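Long-range contact in N-terminal acetyltransferase-like protein (Chaetomium thermophilum, PDB 5NNP), which probably serves as the auxiliary, TPR-repeat scaffold subunit of an N-terminal acetyltransferase A complex: residues 485-498 / 506-520. Residues are numbered along the deposited sequence; the frame is centred on the assembly and turned at random.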
# COMPACT_ATOMS: atom_id res chain seq x y z
N GLN A 485 -4.92 -11.80 -4.79
CA GLN A 485 -5.33 -10.72 -3.90
C GLN A 485 -6.04 -9.58 -4.63
O GLN A 485 -5.82 -8.40 -4.32
CB GLN A 485 -4.10 -10.20 -3.14
CG GLN A 485 -3.34 -11.33 -2.41
CD GLN A 485 -2.02 -10.88 -1.79
OE1 GLN A 485 -1.60 -9.75 -1.97
NE2 GLN A 485 -1.36 -11.78 -1.07
N CYS A 486 -6.90 -9.92 -5.59
CA CYS A 486 -7.56 -8.90 -6.40
C CYS A 486 -8.79 -8.30 -5.70
O CYS A 486 -9.91 -8.81 -5.84
CB CYS A 486 -7.98 -9.49 -7.77
SG CYS A 486 -8.52 -8.24 -8.97
N ILE A 487 -8.57 -7.21 -4.97
CA ILE A 487 -9.60 -6.60 -4.13
C ILE A 487 -10.70 -5.85 -4.91
O ILE A 487 -11.86 -5.85 -4.51
CB ILE A 487 -8.95 -5.63 -3.10
CG1 ILE A 487 -8.08 -6.42 -2.12
CG2 ILE A 487 -10.02 -4.85 -2.32
CD1 ILE A 487 -7.29 -5.57 -1.15
N TRP A 488 -10.35 -5.20 -6.01
CA TRP A 488 -11.37 -4.47 -6.77
C TRP A 488 -12.42 -5.47 -7.25
O TRP A 488 -13.63 -5.24 -7.07
CB TRP A 488 -10.77 -3.67 -7.94
CG TRP A 488 -10.53 -4.43 -9.23
CD1 TRP A 488 -9.34 -4.92 -9.68
CD2 TRP A 488 -11.51 -4.76 -10.24
NE1 TRP A 488 -9.51 -5.55 -10.89
CE2 TRP A 488 -10.83 -5.47 -11.25
CE3 TRP A 488 -12.89 -4.55 -10.37
CZ2 TRP A 488 -11.48 -5.94 -12.39
CZ3 TRP A 488 -13.53 -5.03 -11.50
CH2 TRP A 488 -12.83 -5.72 -12.49
N PHE A 489 -11.98 -6.58 -7.82
CA PHE A 489 -12.95 -7.51 -8.37
C PHE A 489 -13.77 -8.16 -7.26
O PHE A 489 -14.98 -8.28 -7.37
CB PHE A 489 -12.31 -8.59 -9.23
CG PHE A 489 -13.30 -9.57 -9.76
CD1 PHE A 489 -14.08 -9.26 -10.86
CD2 PHE A 489 -13.49 -10.79 -9.13
CE1 PHE A 489 -15.00 -10.15 -11.34
CE2 PHE A 489 -14.44 -11.69 -9.62
CZ PHE A 489 -15.19 -11.36 -10.72
N LEU A 490 -13.08 -8.59 -6.19
CA LEU A 490 -13.76 -9.23 -5.07
C LEU A 490 -14.83 -8.30 -4.48
O LEU A 490 -15.95 -8.74 -4.21
CB LEU A 490 -12.75 -9.63 -3.99
CG LEU A 490 -11.79 -10.79 -4.30
CD1 LEU A 490 -10.80 -10.99 -3.16
CD2 LEU A 490 -12.53 -12.07 -4.58
N THR A 491 -14.50 -7.02 -4.33
CA THR A 491 -15.47 -6.07 -3.77
C THR A 491 -16.66 -5.88 -4.71
O THR A 491 -17.81 -5.97 -4.29
CB THR A 491 -14.83 -4.71 -3.48
OG1 THR A 491 -13.65 -4.88 -2.70
CG2 THR A 491 -15.79 -3.82 -2.71
N GLU A 492 -16.36 -5.61 -5.99
CA GLU A 492 -17.40 -5.44 -7.00
C GLU A 492 -18.29 -6.68 -7.12
O GLU A 492 -19.51 -6.58 -7.21
CB GLU A 492 -16.76 -5.14 -8.36
CG GLU A 492 -16.25 -3.72 -8.49
CD GLU A 492 -17.37 -2.71 -8.50
OE1 GLU A 492 -17.12 -1.53 -8.23
OE2 GLU A 492 -18.53 -3.09 -8.80
N ASP A 493 -17.67 -7.85 -7.13
CA ASP A 493 -18.41 -9.10 -7.20
C ASP A 493 -19.36 -9.24 -6.02
O ASP A 493 -20.49 -9.71 -6.18
CB ASP A 493 -17.45 -10.29 -7.24
CG ASP A 493 -18.13 -11.58 -7.63
OD1 ASP A 493 -18.98 -11.57 -8.54
OD2 ASP A 493 -17.80 -12.63 -7.02
N GLY A 494 -18.91 -8.83 -4.84
CA GLY A 494 -19.71 -8.92 -3.64
C GLY A 494 -20.92 -7.99 -3.70
O GLY A 494 -22.04 -8.42 -3.45
N GLU A 495 -20.67 -6.73 -4.05
CA GLU A 495 -21.73 -5.75 -4.12
C GLU A 495 -22.79 -6.17 -5.14
O GLU A 495 -23.99 -6.01 -4.91
CB GLU A 495 -21.14 -4.37 -4.46
CG GLU A 495 -20.21 -3.85 -3.37
CD GLU A 495 -19.62 -2.49 -3.65
OE1 GLU A 495 -19.76 -1.97 -4.78
OE2 GLU A 495 -19.00 -1.92 -2.73
N ALA A 496 -22.34 -6.75 -6.25
CA ALA A 496 -23.26 -7.29 -7.26
C ALA A 496 -24.13 -8.43 -6.71
O ALA A 496 -25.35 -8.44 -6.90
CB ALA A 496 -22.47 -7.77 -8.46
N TRP A 497 -23.50 -9.41 -6.07
CA TRP A 497 -24.21 -10.53 -5.46
C TRP A 497 -25.19 -10.03 -4.39
O TRP A 497 -26.29 -10.58 -4.24
CB TRP A 497 -23.24 -11.53 -4.83
CG TRP A 497 -22.65 -12.47 -5.83
CD1 TRP A 497 -21.32 -12.65 -6.11
CD2 TRP A 497 -23.36 -13.37 -6.69
NE1 TRP A 497 -21.17 -13.60 -7.10
CE2 TRP A 497 -22.41 -14.06 -7.47
CE3 TRP A 497 -24.72 -13.67 -6.87
CZ2 TRP A 497 -22.76 -15.02 -8.42
CZ3 TRP A 497 -25.07 -14.62 -7.82
CH2 TRP A 497 -24.10 -15.28 -8.58
N GLN A 498 -24.79 -9.01 -3.65
CA GLN A 498 -25.67 -8.43 -2.64
C GLN A 498 -26.88 -7.83 -3.32
O GLN A 498 -28.00 -8.01 -2.85
CB GLN A 498 -24.93 -7.38 -1.82
CG GLN A 498 -25.70 -6.83 -0.64
CD GLN A 498 -24.81 -6.01 0.28
OE1 GLN A 498 -23.60 -6.25 0.39
NE2 GLN A 498 -25.40 -5.04 0.95
N ALA A 506 -22.12 -12.64 -1.11
CA ALA A 506 -21.74 -11.28 -0.79
C ALA A 506 -20.84 -11.27 0.44
O ALA A 506 -19.75 -10.69 0.42
CB ALA A 506 -22.97 -10.42 -0.57
N LEU A 507 -21.27 -11.93 1.52
CA LEU A 507 -20.48 -11.96 2.75
C LEU A 507 -19.14 -12.66 2.52
O LEU A 507 -18.09 -12.21 3.02
CB LEU A 507 -21.25 -12.64 3.89
CG LEU A 507 -22.41 -11.89 4.57
CD1 LEU A 507 -23.12 -12.81 5.51
CD2 LEU A 507 -21.93 -10.66 5.31
N LYS A 508 -19.18 -13.75 1.76
CA LYS A 508 -17.98 -14.53 1.49
C LYS A 508 -16.91 -13.64 0.86
O LYS A 508 -15.75 -13.67 1.26
CB LYS A 508 -18.30 -15.71 0.59
CG LYS A 508 -17.12 -16.62 0.30
CD LYS A 508 -16.55 -17.19 1.59
CE LYS A 508 -15.53 -18.28 1.33
NZ LYS A 508 -15.14 -19.00 2.58
N ARG A 509 -17.32 -12.82 -0.11
CA ARG A 509 -16.40 -11.88 -0.77
C ARG A 509 -15.83 -10.86 0.20
O ARG A 509 -14.61 -10.67 0.26
CB ARG A 509 -17.11 -11.16 -1.91
CG ARG A 509 -17.65 -12.09 -2.97
CD ARG A 509 -16.51 -12.76 -3.73
NE ARG A 509 -17.04 -13.65 -4.76
CZ ARG A 509 -17.30 -14.94 -4.57
NH1 ARG A 509 -17.08 -15.50 -3.39
NH2 ARG A 509 -17.80 -15.67 -5.56
N TYR A 510 -16.70 -10.19 0.95
CA TYR A 510 -16.26 -9.20 1.94
C TYR A 510 -15.29 -9.84 2.95
O TYR A 510 -14.25 -9.26 3.29
CB TYR A 510 -17.46 -8.56 2.66
CG TYR A 510 -18.47 -7.93 1.72
CD1 TYR A 510 -18.06 -7.33 0.53
CD2 TYR A 510 -19.84 -7.94 2.01
CE1 TYR A 510 -18.96 -6.76 -0.34
CE2 TYR A 510 -20.75 -7.37 1.14
CZ TYR A 510 -20.31 -6.78 -0.03
OH TYR A 510 -21.22 -6.20 -0.91
N HIS A 511 -15.62 -11.04 3.41
CA HIS A 511 -14.71 -11.76 4.29
C HIS A 511 -13.36 -12.04 3.62
O HIS A 511 -12.32 -12.00 4.27
CB HIS A 511 -15.35 -13.06 4.78
CG HIS A 511 -16.23 -12.87 5.97
ND1 HIS A 511 -15.86 -13.27 7.24
CD2 HIS A 511 -17.45 -12.31 6.09
CE1 HIS A 511 -16.82 -12.96 8.09
NE2 HIS A 511 -17.80 -12.38 7.42
N THR A 512 -13.37 -12.31 2.32
CA THR A 512 -12.12 -12.58 1.62
C THR A 512 -11.21 -11.35 1.57
O THR A 512 -10.00 -11.47 1.76
CB THR A 512 -12.40 -13.10 0.20
OG1 THR A 512 -13.01 -14.39 0.31
CG2 THR A 512 -11.12 -13.24 -0.61
N VAL A 513 -11.78 -10.18 1.32
CA VAL A 513 -11.03 -8.93 1.37
C VAL A 513 -10.47 -8.66 2.79
O VAL A 513 -9.37 -8.14 2.95
CB VAL A 513 -11.90 -7.75 0.93
CG1 VAL A 513 -11.25 -6.42 1.24
CG2 VAL A 513 -12.23 -7.88 -0.55
N PHE A 514 -11.23 -9.02 3.80
CA PHE A 514 -10.79 -8.89 5.18
C PHE A 514 -9.54 -9.76 5.42
O PHE A 514 -8.56 -9.32 6.03
CB PHE A 514 -11.94 -9.27 6.12
CG PHE A 514 -11.64 -9.09 7.56
CD1 PHE A 514 -11.02 -10.11 8.29
CD2 PHE A 514 -12.00 -7.92 8.22
CE1 PHE A 514 -10.75 -9.96 9.65
CE2 PHE A 514 -11.72 -7.75 9.59
CZ PHE A 514 -11.09 -8.77 10.30
N SER A 515 -9.56 -10.99 4.90
CA SER A 515 -8.45 -11.92 5.03
C SER A 515 -7.20 -11.50 4.27
O SER A 515 -6.07 -11.75 4.72
CB SER A 515 -8.86 -13.29 4.56
OG SER A 515 -9.62 -13.93 5.57
N ILE A 516 -7.40 -10.88 3.11
CA ILE A 516 -6.29 -10.32 2.36
C ILE A 516 -5.58 -9.29 3.22
O ILE A 516 -4.35 -9.22 3.19
CB ILE A 516 -6.76 -9.69 1.04
CG1 ILE A 516 -7.18 -10.79 0.06
CG2 ILE A 516 -5.67 -8.87 0.41
CD1 ILE A 516 -7.90 -10.26 -1.16
N PHE A 517 -6.33 -8.52 4.01
CA PHE A 517 -5.68 -7.52 4.85
C PHE A 517 -4.96 -8.19 6.01
O PHE A 517 -3.91 -7.72 6.43
CB PHE A 517 -6.67 -6.45 5.32
CG PHE A 517 -6.71 -5.24 4.42
CD1 PHE A 517 -5.89 -4.16 4.64
CD2 PHE A 517 -7.52 -5.23 3.29
CE1 PHE A 517 -5.90 -3.05 3.79
CE2 PHE A 517 -7.52 -4.13 2.41
CZ PHE A 517 -6.72 -3.04 2.68
N ASP A 518 -5.46 -9.31 6.49
CA ASP A 518 -4.74 -10.04 7.53
C ASP A 518 -3.40 -10.50 6.98
O ASP A 518 -2.39 -10.50 7.69
CB ASP A 518 -5.55 -11.23 8.05
CG ASP A 518 -6.69 -10.82 8.98
OD1 ASP A 518 -6.69 -9.66 9.47
OD2 ASP A 518 -7.58 -11.67 9.23
N THR A 519 -3.38 -10.88 5.71
CA THR A 519 -2.17 -11.40 5.09
C THR A 519 -1.12 -10.31 4.94
O THR A 519 0.05 -10.51 5.25
CB THR A 519 -2.46 -11.99 3.72
OG1 THR A 519 -3.29 -13.14 3.88
CG2 THR A 519 -1.15 -12.37 3.01
N TRP A 520 -1.57 -9.17 4.45
CA TRP A 520 -0.73 -8.00 4.29
C TRP A 520 -0.09 -7.64 5.63
O TRP A 520 1.09 -7.25 5.69
CB TRP A 520 -1.57 -6.85 3.74
CG TRP A 520 -1.93 -7.06 2.30
CD1 TRP A 520 -1.58 -8.12 1.52
CD2 TRP A 520 -2.69 -6.17 1.46
NE1 TRP A 520 -2.08 -7.95 0.25
CE2 TRP A 520 -2.75 -6.77 0.18
CE3 TRP A 520 -3.33 -4.94 1.66
CZ2 TRP A 520 -3.44 -6.17 -0.89
CZ3 TRP A 520 -4.00 -4.34 0.59
CH2 TRP A 520 -4.05 -4.96 -0.67
O HOH W 1 -18.80 -15.19 -8.46
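D493 and R509 form a salt bridge across an antiparallel helix hairpin, an arrangement characteristic of the TPR-like alpha-alpha superhelix of this family; the axes of 487-498 and 506-520 approach to 8.0 Å at 158°. R509 NE lies 2.6 Å from D493 OD2, approaching from the anti side of the carboxylate, with the oxygen close to the guanidinium plane; NH2 adds a weak bond to it. Arginine suits the place because its aliphatic part packs on G494 CA while a bend at chi2 (-68°) turns the charged end to the acid. G494, lacking a side chain, lets the helices come close, its CA 4.2 Å from A506 CA. One water joins D493 OD2, R509 NH2 and W497 NE1, and N458 holds the other carboxylate oxygen. A methionine in place of R509 would probably keep some packing on L490 and G494 but leave the buried D493 carboxylate without its positive mate.

Y510 suits its place by pairing a ring that packs against the backbone at G494 with a hydroxyl that donates to Q498 OE1 at 2.7 Å; the carboxylate of nearby E495 turns instead to R558. At the hairpin's other end, W520 NE1 gives a nearly straight bond (175°) to Q485 OE1, arriving above the carbonyl plane. That oxygen also accepts from another protein's chain, so Q485, the C-prime residue of the Schellman motif closing helix 476-483, ties the hairpin to that partner.

Between these polar ends, branched apolar chains suit the holes they fill as knobs. L490 fits among R509, T512, V513 and I516, its CD1 3.6 Å from I516 CD1. I487 fills the hole lined by V513, I516, F517 and W520, with its CD1 3.3 Å from W520 CH2 and 3.8 Å from F517 CE2.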